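Arylsulfatase (Pseudoalteromonas sp. MB47, PDB 7AJ0) probably removes sulfate groups from the algal polysaccharide fucoidan, acting as a calcium-containing, exo-acting sulfatase that assembles into a hexamer. Local coordinates at residues Y177-L190 with I231-L244. Sequence-based numbering, arbitrary orientation.
Sequences YGLPSVQSDYTQFL and INSIEDISMIDQVL
Tyr177 crosses Val243 at about a right angle, with CE1 and OH against Val243 CG1, while Leu244 CD2 meets the edge of the Tyr177 ring in plane, 4.0 Å from Tyr177 CD1. Next along, Leu179 and Ile240 meet end to end, Leu179 CD2 lying 3.8 Å from Ile240 CD1. Gln183 then brings a polar group into this apolar seam. Its CG stands opposite the backbone N (chi1 173°) and the chain then bends at chi2, laying the amide against the end of Ile237, Gln183 NE2 3.5 Å from Ile237 CD1. Gln183 NE2 donates to a water at 3.0 Å that in turn donates to Ile237 O, and to Asp274 O; OE1 pairs with Ser269 OG. A leucine here would probably leave that water, the Asp274 carbonyl and the Ser269 hydroxyl without their amide partner. Tyr186 CB and Thr187 CG2 each touch Ile237 CD1 at 3.6 Å, and Tyr186 CE2 lies 3.8 Å from Ile231 CD1. Leu190 ends the row, CB 3.7 Å from Ile234 CD1, CD1 against Ile237 CG2 and CD2 against the Asn232-Ser233 peptide. Helix 183-187 runs nearly antiparallel (162°) to helix 234-238; residues 177-179 pack on the start of helix 240-258, and Tyr177 also on strands 215-220 and 226-230.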
loop_
_atom_site.group_PDB
_atom_site.type_symbol
_atom_site.label_atom_id
_atom_site.label_comp_id
_atom_site.label_asym_id
_atom_site.label_seq_id
_atom_site.Cartn_x
_atom_site.Cartn_y
_atom_site.Cartn_z
ATOM N N TYR A 177 -38.202 28.358 -6.158
ATOM C CA TYR A 177 -39.034 27.178 -5.949
ATOM C C TYR A 177 -38.105 25.972 -5.960
ATOM O O TYR A 177 -37.593 25.603 -7.021
ATOM C CB TYR A 177 -40.103 27.056 -7.031
ATOM C CG TYR A 177 -41.097 25.943 -6.773
ATOM C CD1 TYR A 177 -40.717 24.612 -6.866
ATOM C CD2 TYR A 177 -42.414 26.225 -6.434
ATOM C CE1 TYR A 177 -41.617 23.593 -6.625
ATOM C CE2 TYR A 177 -43.323 25.210 -6.194
ATOM C CZ TYR A 177 -42.917 23.898 -6.293
ATOM O OH TYR A 177 -43.808 22.880 -6.058
ATOM N N GLY A 178 -37.889 25.364 -4.802
ATOM C CA GLY A 178 -37.081 24.153 -4.779
ATOM C C GLY A 178 -36.600 23.823 -3.376
ATOM O O GLY A 178 -37.253 24.157 -2.387
ATOM N N LEU A 179 -35.445 23.162 -3.327
ATOM C CA LEU A 179 -34.921 22.620 -2.084
ATOM C C LEU A 179 -34.024 23.641 -1.402
ATOM O O LEU A 179 -33.000 24.030 -1.979
ATOM C CB LEU A 179 -34.125 21.352 -2.349
ATOM C CG LEU A 179 -34.778 20.195 -3.101
ATOM C CD1 LEU A 179 -34.915 20.481 -4.584
ATOM C CD2 LEU A 179 -33.966 18.919 -2.875
ATOM N N PRO A 180 -34.359 24.103 -0.195
ATOM C CA PRO A 180 -33.376 24.900 0.559
ATOM C C PRO A 180 -32.057 24.180 0.773
ATOM O O PRO A 180 -30.996 24.804 0.689
ATOM C CB PRO A 180 -34.102 25.181 1.885
ATOM C CG PRO A 180 -35.548 25.142 1.533
ATOM C CD PRO A 180 -35.682 24.091 0.460
ATOM N N SER A 181 -32.093 22.881 1.044
ATOM C CA SER A 181 -30.888 22.111 1.369
ATOM C C SER A 181 -30.553 21.188 0.163
ATOM O O SER A 181 -30.114 21.692 -0.851
ATOM C CB SER A 181 -31.081 21.335 2.667
ATOM O OG SER A 181 -32.103 20.374 2.561
ATOM N N VAL A 182 -30.805 19.894 0.290
ATOM C CA VAL A 182 -30.266 18.928 -0.674
ATOM C C VAL A 182 -31.062 17.639 -0.572
ATOM O O VAL A 182 -31.705 17.371 0.437
ATOM C CB VAL A 182 -28.751 18.704 -0.417
ATOM C CG1 VAL A 182 -28.520 18.167 1.001
ATOM C CG2 VAL A 182 -28.143 17.774 -1.452
ATOM N N GLN A 183 -31.018 16.830 -1.637
ATOM C CA GLN A 183 -31.811 15.601 -1.689
ATOM C C GLN A 183 -31.548 14.710 -0.477
ATOM O O GLN A 183 -32.484 14.204 0.154
ATOM C CB GLN A 183 -31.515 14.853 -2.988
ATOM C CG GLN A 183 -32.151 13.470 -3.115
ATOM C CD GLN A 183 -33.480 13.487 -3.855
ATOM O OE1 GLN A 183 -33.944 14.535 -4.309
ATOM N NE2 GLN A 183 -34.096 12.318 -3.982
ATOM N N SER A 184 -30.272 14.482 -0.155
ATOM C CA SER A 184 -29.940 13.572 0.937
ATOM C C SER A 184 -30.552 14.022 2.258
ATOM O O SER A 184 -30.820 13.191 3.133
ATOM C CB SER A 184 -28.422 13.450 1.069
ATOM O OG SER A 184 -27.816 14.730 1.142
ATOM N N ASP A 185 -30.777 15.328 2.423
ATOM C CA ASP A 185 -31.409 15.814 3.644
ATOM C C ASP A 185 -32.824 15.266 3.781
ATOM O O ASP A 185 -33.283 14.979 4.893
ATOM C CB ASP A 185 -31.416 17.343 3.649
ATOM C CG ASP A 185 -31.867 17.922 4.976
ATOM O OD1 ASP A 185 -32.037 17.147 5.941
ATOM O OD2 ASP A 185 -32.052 19.156 5.053
ATOM N N TYR A 186 -33.528 15.104 2.657
ATOM C CA TYR A 186 -34.870 14.540 2.699
ATOM C C TYR A 186 -34.845 13.020 2.837
ATOM O O TYR A 186 -35.606 12.454 3.629
ATOM C CB TYR A 186 -35.646 14.918 1.432
ATOM C CG TYR A 186 -35.965 16.388 1.290
ATOM C CD1 TYR A 186 -35.031 17.273 0.770
ATOM C CD2 TYR A 186 -37.208 16.886 1.654
ATOM C CE1 TYR A 186 -35.321 18.614 0.631
ATOM C CE2 TYR A 186 -37.506 18.227 1.520
ATOM C CZ TYR A 186 -36.557 19.087 1.007
ATOM O OH TYR A 186 -36.843 20.426 0.867
ATOM N N THR A 187 -33.981 12.345 2.076
ATOM C CA THR A 187 -34.071 10.894 1.962
ATOM C C THR A 187 -33.587 10.169 3.210
ATOM O O THR A 187 -33.988 9.022 3.434
ATOM C CB THR A 187 -33.276 10.413 0.744
ATOM O OG1 THR A 187 -31.916 10.848 0.849
ATOM C CG2 THR A 187 -33.886 10.963 -0.539
ATOM N N GLN A 188 -32.744 10.802 4.029
ATOM C CA GLN A 188 -32.308 10.159 5.263
ATOM C C GLN A 188 -33.468 9.920 6.222
ATOM O O GLN A 188 -33.343 9.097 7.135
ATOM C CB GLN A 188 -31.230 11.000 5.948
ATOM C CG GLN A 188 -31.700 12.369 6.402
ATOM C CD GLN A 188 -30.583 13.202 7.003
ATOM O OE1 GLN A 188 -29.528 12.682 7.365
ATOM N NE2 GLN A 188 -30.810 14.505 7.106
ATOM N N PHE A 189 -34.591 10.614 6.035
ATOM C CA PHE A 189 -35.777 10.424 6.858
ATOM C C PHE A 189 -36.854 9.605 6.154
ATOM O O PHE A 189 -37.976 9.515 6.661
ATOM C CB PHE A 189 -36.350 11.781 7.279
ATOM C CG PHE A 189 -35.438 12.577 8.167
ATOM C CD1 PHE A 189 -35.262 12.224 9.495
ATOM C CD2 PHE A 189 -34.758 13.679 7.677
ATOM C CE1 PHE A 189 -34.422 12.954 10.316
ATOM C CE2 PHE A 189 -33.916 14.412 8.492
ATOM C CZ PHE A 189 -33.749 14.050 9.811
ATOM N N LEU A 190 -36.537 9.002 5.011
ATOM C CA LEU A 190 -37.498 8.232 4.232
ATOM C C LEU A 190 -37.098 6.778 4.041
ATOM O O LEU A 190 -37.962 5.898 4.066
ATOM C CB LEU A 190 -37.691 8.879 2.852
ATOM C CG LEU A 190 -38.178 10.328 2.838
ATOM C CD1 LEU A 190 -38.224 10.858 1.405
ATOM C CD2 LEU A 190 -39.539 10.443 3.505
ATOM N N ILE A 231 -43.019 16.739 1.241
ATOM C CA ILE A 231 -42.320 15.490 0.978
ATOM C C ILE A 231 -42.361 14.677 2.262
ATOM O O ILE A 231 -41.687 15.017 3.242
ATOM C CB ILE A 231 -40.878 15.716 0.501
ATOM C CG1 ILE A 231 -40.903 16.360 -0.891
ATOM C CG2 ILE A 231 -40.116 14.403 0.484
ATOM C CD1 ILE A 231 -39.584 16.926 -1.347
ATOM N N ASN A 232 -43.170 13.613 2.264
ATOM C CA ASN A 232 -43.322 12.745 3.423
ATOM C C ASN A 232 -43.179 11.270 3.064
ATOM O O ASN A 232 -43.412 10.411 3.923
ATOM C CB ASN A 232 -44.682 12.980 4.094
ATOM C CG ASN A 232 -44.856 14.408 4.575
ATOM O OD1 ASN A 232 -45.727 15.133 4.096
ATOM N ND2 ASN A 232 -44.026 14.817 5.530
ATOM N N SER A 233 -42.803 10.954 1.826
ATOM C CA SER A 233 -42.690 9.567 1.405
ATOM C C SER A 233 -41.811 9.487 0.167
ATOM O O SER A 233 -41.556 10.492 -0.502
ATOM C CB SER A 233 -44.065 8.960 1.113
ATOM O OG SER A 233 -44.637 9.569 -0.031
ATOM N N ILE A 234 -41.354 8.266 -0.127
ATOM C CA ILE A 234 -40.585 8.033 -1.345
ATOM C C ILE A 234 -41.414 8.386 -2.573
ATOM O O ILE A 234 -40.894 8.910 -3.564
ATOM C CB ILE A 234 -40.096 6.572 -1.399
ATOM C CG1 ILE A 234 -38.907 6.366 -0.456
ATOM C CG2 ILE A 234 -39.724 6.184 -2.828
ATOM C CD1 ILE A 234 -39.296 6.111 0.985
ATOM N N GLU A 235 -42.717 8.097 -2.532
ATOM C CA GLU A 235 -43.579 8.450 -3.654
ATOM C C GLU A 235 -43.552 9.951 -3.911
ATOM O O GLU A 235 -43.444 10.389 -5.063
ATOM C CB GLU A 235 -45.009 7.975 -3.388
ATOM C CG GLU A 235 -45.986 8.270 -4.523
ATOM C CD GLU A 235 -47.409 7.839 -4.205
ATOM O OE1 GLU A 235 -47.604 7.101 -3.215
ATOM O OE2 GLU A 235 -48.333 8.239 -4.945
ATOM N N ASP A 236 -43.639 10.754 -2.847
ATOM C CA ASP A 236 -43.597 12.204 -3.006
ATOM C C ASP A 236 -42.277 12.651 -3.622
ATOM O O ASP A 236 -42.259 13.374 -4.624
ATOM C CB ASP A 236 -43.803 12.891 -1.654
ATOM C CG ASP A 236 -45.174 12.628 -1.065
ATOM O OD1 ASP A 236 -46.125 12.399 -1.843
ATOM O OD2 ASP A 236 -45.299 12.654 0.178
ATOM N N ILE A 237 -41.156 12.228 -3.033
ATOM C CA ILE A 237 -39.862 12.715 -3.489
ATOM C C ILE A 237 -39.506 12.172 -4.865
ATOM O O ILE A 237 -38.641 12.738 -5.543
ATOM C CB ILE A 237 -38.758 12.364 -2.473
ATOM C CG1 ILE A 237 -37.552 13.287 -2.671
ATOM C CG2 ILE A 237 -38.329 10.908 -2.611
ATOM C CD1 ILE A 237 -36.531 13.210 -1.563
ATOM N N SER A 238 -40.149 11.088 -5.305
ATOM C CA SER A 238 -39.860 10.555 -6.631
ATOM C C SER A 238 -40.330 11.494 -7.736
ATOM O O SER A 238 -39.828 11.409 -8.862
ATOM C CB SER A 238 -40.505 9.180 -6.806
ATOM O OG SER A 238 -41.907 9.283 -6.977
ATOM N N MET A 239 -41.270 12.387 -7.438
ATOM C CA MET A 239 -41.774 13.356 -8.401
ATOM C C MET A 239 -41.042 14.689 -8.337
ATOM O O MET A 239 -41.429 15.626 -9.045
ATOM C CB MET A 239 -43.270 13.597 -8.158
ATOM C CG MET A 239 -44.120 12.342 -8.207
ATOM S SD MET A 239 -44.088 11.538 -9.822
ATOM C CE MET A 239 -44.680 12.857 -10.882
ATOM N N ILE A 240 -39.987 14.787 -7.527
ATOM C CA ILE A 240 -39.392 16.085 -7.218
ATOM C C ILE A 240 -38.952 16.801 -8.489
ATOM O O ILE A 240 -39.207 17.999 -8.658
ATOM C CB ILE A 240 -38.231 15.899 -6.222
ATOM C CG1 ILE A 240 -37.817 17.239 -5.613
ATOM C CG2 ILE A 240 -37.030 15.236 -6.894
ATOM C CD1 ILE A 240 -36.845 17.094 -4.458
ATOM N N ASP A 241 -38.297 16.089 -9.407
ATOM C CA ASP A 241 -37.799 16.731 -10.619
ATOM C C ASP A 241 -38.882 16.930 -11.671
ATOM O O ASP A 241 -38.699 17.748 -12.579
ATOM C CB ASP A 241 -36.640 15.920 -11.202
ATOM C CG ASP A 241 -35.293 16.351 -10.646
ATOM O OD1 ASP A 241 -34.909 17.519 -10.868
ATOM O OD2 ASP A 241 -34.629 15.535 -9.969
ATOM N N GLN A 242 -39.999 16.205 -11.573
ATOM C CA GLN A 242 -41.146 16.507 -12.422
ATOM C C GLN A 242 -41.837 17.784 -11.961
ATOM O O GLN A 242 -42.312 18.577 -12.784
ATOM C CB GLN A 242 -42.132 15.338 -12.413
ATOM C CG GLN A 242 -41.556 14.028 -12.921
ATOM C CD GLN A 242 -41.126 14.099 -14.373
ATOM O OE1 GLN A 242 -41.927 14.403 -15.257
ATOM N NE2 GLN A 242 -39.849 13.823 -14.625
ATOM N N VAL A 243 -41.898 18.000 -10.645
ATOM C CA VAL A 243 -42.502 19.218 -10.115
ATOM C C VAL A 243 -41.650 20.429 -10.463
ATOM O O VAL A 243 -42.175 21.487 -10.834
ATOM C CB VAL A 243 -42.703 19.088 -8.594
ATOM C CG1 VAL A 243 -43.153 20.411 -7.999
ATOM C CG2 VAL A 243 -43.704 17.988 -8.295
ATOM N N LEU A 244 -40.327 20.301 -10.346
ATOM C CA LEU A 244 -39.445 21.400 -10.724
ATOM C C LEU A 244 -39.577 21.715 -12.207
ATOM O O LEU A 244 -39.622 22.884 -12.603
ATOM C CB LEU A 244 -37.998 21.054 -10.379
ATOM C CG LEU A 244 -37.691 20.841 -8.897
ATOM C CD1 LEU A 244 -36.282 20.296 -8.720
ATOM C CD2 LEU A 244 -37.861 22.133 -8.122
HETATM O O HOH W 1 -36.225 12.000 -6.047
HETATM O O HOH W 2 -38.517 14.156 4.273
#